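Local coordinates for chitin-binding domain 3 protein (Micromonospora aurantiaca ATCC 27029, PDB 5OPF) that probably uses a copper ion to cleave chitin or cellulose chains oxidatively, as a lytic polysaccharide monooxygenase, at residues E135-T143 and I157-R166. Sequence-based numbering, arbitrary orientation.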
ATOM      1  N   GLU A 135     -13.269   4.148  -3.358  1.00  5.98           N
ATOM      2  CA  GLU A 135     -14.260   4.592  -2.386  1.00  6.86           C
ATOM      3  C   GLU A 135     -13.632   4.556  -0.995  1.00  5.74           C
ATOM      4  O   GLU A 135     -12.953   3.584  -0.636  1.00  5.97           O
ATOM      5  CB  GLU A 135     -15.462   3.639  -2.413  1.00  7.24           C
ATOM      6  CG  GLU A 135     -16.570   3.997  -1.443  1.00  9.11           C
ATOM      7  CD  GLU A 135     -17.699   3.001  -1.429  1.00  9.46           C
ATOM      8  OE1 GLU A 135     -17.625   1.971  -2.127  1.00 10.51           O
ATOM      9  OE2 GLU A 135     -18.695   3.261  -0.716  1.00 13.01           O
ATOM     10  N   LEU A 136     -13.866   5.600  -0.201  1.00  6.56           N
ATOM     11  CA  LEU A 136     -13.404   5.607   1.188  1.00  7.11           C
ATOM     12  C   LEU A 136     -14.241   4.633   2.012  1.00  7.51           C
ATOM     13  O   LEU A 136     -15.465   4.794   2.113  1.00  8.76           O
ATOM     14  CB  LEU A 136     -13.520   7.016   1.767  1.00  8.14           C
ATOM     15  CG  LEU A 136     -13.005   7.212   3.199  1.00  8.99           C
ATOM     16  CD1 LEU A 136     -11.498   7.076   3.290  1.00  9.11           C
ATOM     17  CD2 LEU A 136     -13.455   8.565   3.735  1.00 12.51           C
ATOM     18  N   VAL A 137     -13.587   3.636   2.627  1.00  6.82           N
ATOM     19  CA  VAL A 137     -14.292   2.572   3.341  1.00  7.57           C
ATOM     20  C   VAL A 137     -13.809   2.365   4.776  1.00  7.17           C
ATOM     21  O   VAL A 137     -14.406   1.573   5.512  1.00  7.68           O
ATOM     22  CB  VAL A 137     -14.254   1.237   2.571  1.00  7.97           C
ATOM     23  CG1 VAL A 137     -14.990   1.346   1.244  1.00  8.16           C
ATOM     24  CG2 VAL A 137     -12.821   0.757   2.356  1.00  8.63           C
ATOM     25  N   GLY A 138     -12.748   3.063   5.192  1.00  7.01           N
ATOM     26  CA  GLY A 138     -12.349   3.073   6.591  1.00  7.58           C
ATOM     27  C   GLY A 138     -11.474   4.273   6.857  1.00  7.27           C
ATOM     28  O   GLY A 138     -10.859   4.817   5.941  1.00  7.37           O
ATOM     29  N   GLN A 139     -11.458   4.729   8.109  1.00  8.05           N
ATOM     30  CA  GLN A 139     -10.680   5.922   8.444  1.00  9.17           C
ATOM     31  C   GLN A 139     -10.518   6.007   9.952  1.00  9.98           C
ATOM     32  O   GLN A 139     -11.488   5.814  10.691  1.00 11.84           O
ATOM     33  CB  GLN A 139     -11.373   7.195   7.932  1.00 10.79           C
ATOM     34  CG  GLN A 139     -10.600   8.503   8.184  1.00 12.57           C
ATOM     35  CD  GLN A 139     -11.210   9.708   7.459  1.00 15.79           C
ATOM     36  OE1 GLN A 139     -10.485  10.534   6.897  1.00 20.18           O
ATOM     37  NE2 GLN A 139     -12.542   9.829   7.495  1.00 17.75           N
ATOM     38  N   ILE A 140      -9.294   6.299  10.398  1.00  9.59           N
ATOM     39  CA  ILE A 140      -9.048   6.732  11.765  1.00 10.68           C
ATOM     40  C   ILE A 140      -8.520   8.158  11.712  1.00 11.07           C
ATOM     41  O   ILE A 140      -7.885   8.577  10.740  1.00 10.58           O
ATOM     42  CB  ILE A 140      -8.085   5.815  12.560  1.00 10.69           C
ATOM     43  CG1 ILE A 140      -6.677   5.808  11.950  1.00 12.83           C
ATOM     44  CG2 ILE A 140      -8.663   4.405  12.671  1.00 14.18           C
ATOM     45  CD1 ILE A 140      -5.669   5.006  12.742  1.00 13.60           C
ATOM     46  N   GLY A 141      -8.818   8.908  12.767  1.00  9.60           N
ATOM     47  CA  GLY A 141      -8.339  10.265  12.941  1.00  9.79           C
ATOM     48  C   GLY A 141      -7.032  10.322  13.698  1.00  9.19           C
ATOM     49  O   GLY A 141      -6.198   9.415  13.619  1.00  9.43           O
ATOM     50  N   ASN A 142      -6.851  11.410  14.447  1.00  8.87           N
ATOM     51  CA  ASN A 142      -5.575  11.655  15.101  1.00  8.57           C
ATOM     52  C   ASN A 142      -5.340  10.589  16.157  1.00  8.41           C
ATOM     53  O   ASN A 142      -6.125  10.445  17.098  1.00  9.91           O
ATOM     54  CB  ASN A 142      -5.517  13.053  15.695  1.00 11.07           C
ATOM     55  CG  ASN A 142      -4.107  13.423  16.089  1.00 11.60           C
ATOM     56  OD1 ASN A 142      -3.528  12.790  16.969  1.00 12.35           O
ATOM     57  ND2 ASN A 142      -3.520  14.388  15.392  1.00 14.33           N
ATOM     58  N   THR A 143      -4.254   9.840  15.991  1.00  7.82           N
ATOM     59  CA  THR A 143      -3.959   8.670  16.813  1.00  8.20           C
ATOM     60  C   THR A 143      -2.483   8.703  17.171  1.00  7.86           C
ATOM     61  O   THR A 143      -1.627   8.202  16.429  1.00  7.96           O
ATOM     62  CB  THR A 143      -4.324   7.381  16.074  1.00  9.28           C
ATOM     63  OG1 THR A 143      -5.658   7.480  15.550  1.00  9.61           O
ATOM     64  CG2 THR A 143      -4.258   6.187  17.007  1.00 10.97           C
ATOM     65  N   ILE A 157      -1.412  -0.792  14.373  1.00  7.09           N
ATOM     66  CA  ILE A 157      -2.814  -0.517  14.635  1.00  7.71           C
ATOM     67  C   ILE A 157      -3.654  -1.161  13.545  1.00  7.36           C
ATOM     68  O   ILE A 157      -3.208  -1.304  12.400  1.00  7.34           O
ATOM     69  CB  ILE A 157      -3.066   1.003  14.764  1.00  7.62           C
ATOM     70  CG1 ILE A 157      -4.432   1.245  15.410  1.00 10.72           C
ATOM     71  CG2 ILE A 157      -2.919   1.711  13.413  1.00  8.83           C
ATOM     72  CD1 ILE A 157      -4.583   2.648  15.963  1.00 12.41           C
ATOM     73  N   GLN A 158      -4.875  -1.554  13.901  1.00  8.00           N
ATOM     74  CA  GLN A 158      -5.817  -2.138  12.956  1.00  8.28           C
ATOM     75  C   GLN A 158      -6.900  -1.119  12.624  1.00  9.32           C
ATOM     76  O   GLN A 158      -7.509  -0.545  13.530  1.00 10.69           O
ATOM     77  CB  GLN A 158      -6.468  -3.394  13.539  1.00 10.93           C
ATOM     78  CG  GLN A 158      -5.497  -4.516  13.916  1.00 13.74           C
ATOM     79  CD  GLN A 158      -5.200  -5.487  12.788  1.00 15.11           C
ATOM     80  OE1 GLN A 158      -5.689  -5.340  11.671  1.00 15.11           O
ATOM     81  NE2 GLN A 158      -4.392  -6.494  13.085  1.00 19.58           N
ATOM     82  N   ILE A 159      -7.154  -0.911  11.336  1.00  8.97           N
ATOM     83  CA  ILE A 159      -8.180   0.013  10.857  1.00  8.58           C
ATOM     84  C   ILE A 159      -9.321  -0.809  10.266  1.00  8.03           C
ATOM     85  O   ILE A 159      -9.130  -1.478   9.239  1.00  8.26           O
ATOM     86  CB  ILE A 159      -7.636   0.989   9.804  1.00  9.03           C
ATOM     87  CG1 ILE A 159      -6.443   1.788  10.338  1.00 11.92           C
ATOM     88  CG2 ILE A 159      -8.735   1.930   9.352  1.00  9.86           C
ATOM     89  CD1 ILE A 159      -5.123   1.402   9.750  1.00 12.48           C
ATOM     90  N   PRO A 160     -10.512  -0.773  10.850  1.00  7.51           N
ATOM     91  CA  PRO A 160     -11.658  -1.463  10.243  1.00  8.09           C
ATOM     92  C   PRO A 160     -12.033  -0.848   8.908  1.00  8.23           C
ATOM     93  O   PRO A 160     -11.953   0.366   8.718  1.00  9.28           O
ATOM     94  CB  PRO A 160     -12.783  -1.265  11.268  1.00  9.49           C
ATOM     95  CG  PRO A 160     -12.091  -0.900  12.535  1.00 10.77           C
ATOM     96  CD  PRO A 160     -10.861  -0.146  12.133  1.00  8.68           C
ATOM     97  N   ALA A 161     -12.471  -1.701   7.988  1.00  8.74           N
ATOM     98  CA  ALA A 161     -12.871  -1.269   6.660  1.00  9.76           C
ATOM     99  C   ALA A 161     -14.047  -2.124   6.221  1.00 10.40           C
ATOM    100  O   ALA A 161     -14.090  -3.326   6.509  1.00 11.38           O
ATOM    101  CB  ALA A 161     -11.715  -1.419   5.665  1.00 11.18           C
ATOM    102  N   ASN A 162     -15.012  -1.515   5.538  1.00  8.91           N
ATOM    103  CA  ASN A 162     -16.185  -2.243   5.058  1.00  9.16           C
ATOM    104  C   ASN A 162     -16.414  -1.853   3.609  1.00  8.25           C
ATOM    105  O   ASN A 162     -16.755  -0.700   3.322  1.00  8.26           O
ATOM    106  CB  ASN A 162     -17.431  -1.947   5.890  1.00 13.08           C
ATOM    107  CG  ASN A 162     -18.644  -2.722   5.397  1.00 14.24           C
ATOM    108  OD1 ASN A 162     -18.505  -3.683   4.647  1.00 15.76           O
ATOM    109  ND2 ASN A 162     -19.832  -2.301   5.807  1.00 18.84           N
ATOM    110  N   ALA A 163     -16.227  -2.812   2.703  1.00  9.00           N
ATOM    111  CA  ALA A 163     -16.348  -2.594   1.264  1.00  9.40           C
ATOM    112  C   ALA A 163     -17.491  -3.456   0.738  1.00  8.90           C
ATOM    113  O   ALA A 163     -17.262  -4.555   0.208  1.00  9.37           O
ATOM    114  CB  ALA A 163     -15.024  -2.899   0.565  1.00  9.56           C
ATOM    115  N   PRO A 164     -18.734  -2.982   0.849  1.00  9.91           N
ATOM    116  CA  PRO A 164     -19.873  -3.804   0.444  1.00 11.27           C
ATOM    117  C   PRO A 164     -19.884  -4.060  -1.049  1.00  8.47           C
ATOM    118  O   PRO A 164     -19.492  -3.216  -1.862  1.00  9.63           O
ATOM    119  CB  PRO A 164     -21.088  -2.956   0.845  1.00 15.66           C
ATOM    120  CG  PRO A 164     -20.581  -1.938   1.777  1.00 16.12           C
ATOM    121  CD  PRO A 164     -19.164  -1.697   1.425  1.00 11.50           C
ATOM    122  N   GLY A 165     -20.364  -5.246  -1.402  1.00  9.88           N
ATOM    123  CA  GLY A 165     -20.611  -5.596  -2.778  1.00 10.44           C
ATOM    124  C   GLY A 165     -19.409  -6.065  -3.563  1.00 10.06           C
ATOM    125  O   GLY A 165     -19.585  -6.532  -4.692  1.00 12.97           O
ATOM    126  N   ARG A 166     -18.203  -5.987  -3.021  1.00  7.74           N
ATOM    127  CA  ARG A 166     -17.021  -6.411  -3.753  1.00  6.93           C
ATOM    128  C   ARG A 166     -16.908  -7.927  -3.789  1.00  6.90           C
ATOM    129  O   ARG A 166     -17.103  -8.607  -2.774  1.00  7.38           O
ATOM    130  CB  ARG A 166     -15.763  -5.860  -3.088  1.00  7.66           C
ATOM    131  CG  ARG A 166     -15.355  -4.449  -3.496  1.00  7.67           C
ATOM    132  CD  ARG A 166     -16.390  -3.414  -3.141  1.00  7.82           C
ATOM    133  NE  ARG A 166     -15.824  -2.086  -3.313  1.00  7.18           N
ATOM    134  CZ  ARG A 166     -16.357  -0.972  -2.837  1.00  7.88           C
ATOM    135  NH1 ARG A 166     -17.498  -1.011  -2.171  1.00  9.22           N
ATOM    136  NH2 ARG A 166     -15.733   0.181  -3.032  1.00  8.85           N
TER
HETATM  137  O   HOH W   1     -12.843   2.723   9.813  1.00 11.24           O
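Val137 and Gly138 come up against Ala161 where strands of two different sheets meet, nearly antiparallel, axes 4.8 Å apart. A single backbone bond joins them, from Asn162 N to Val137 O at 3.1 Å. Val137 O also takes a CA-H...O contact from Ala161, and Gly138 CA gives one to Pro160 O. This middle is the tight part. Val137 lays CG2 against Ala161 CB and packs CG1 against Ala163.

At one end, Arg166 NH2 and NH1 both grip Glu135 OE1, at 2.8 and 3.0 Å, in a salt bridge, the carboxylate and guanidinium planes 22° apart. Glu135 is extended, CG anti to its backbone N (chi1 -180°), which carries OE1 out to the arginine. Ala163 CB lies over one guanidinium face, offset toward the rim. NH1 also bonds Pro164 O within the type II turn Ala163-Arg166. Arg166 NE and NH2 bond Thr118 O and Val117 O. A leucine here would probably leave Glu135 without its countercharge and Pro164 O without its donor.

Toward the other end the backbones part. Water 1 bridges Gln139 N (3.0 Å) and Pro160 O (2.7 Å), beside exposed side chains. Ile140 crosses Ile159 at about a right angle, its CD1 and CG2 both 4.1 Å from Ile159 CG1. It meets Ile157 CD1 tip to tip, and Thr143 CG2 reaches that methyl at 3.7 Å.

The contact joins the two sheets of the beta sandwich along one side. Strand 134-140 pairs with strand 110-118, Val137 and Gly138 forming a classic bulge opposite Val115. Strand 154-162 runs between strands 97-104 and 149-151.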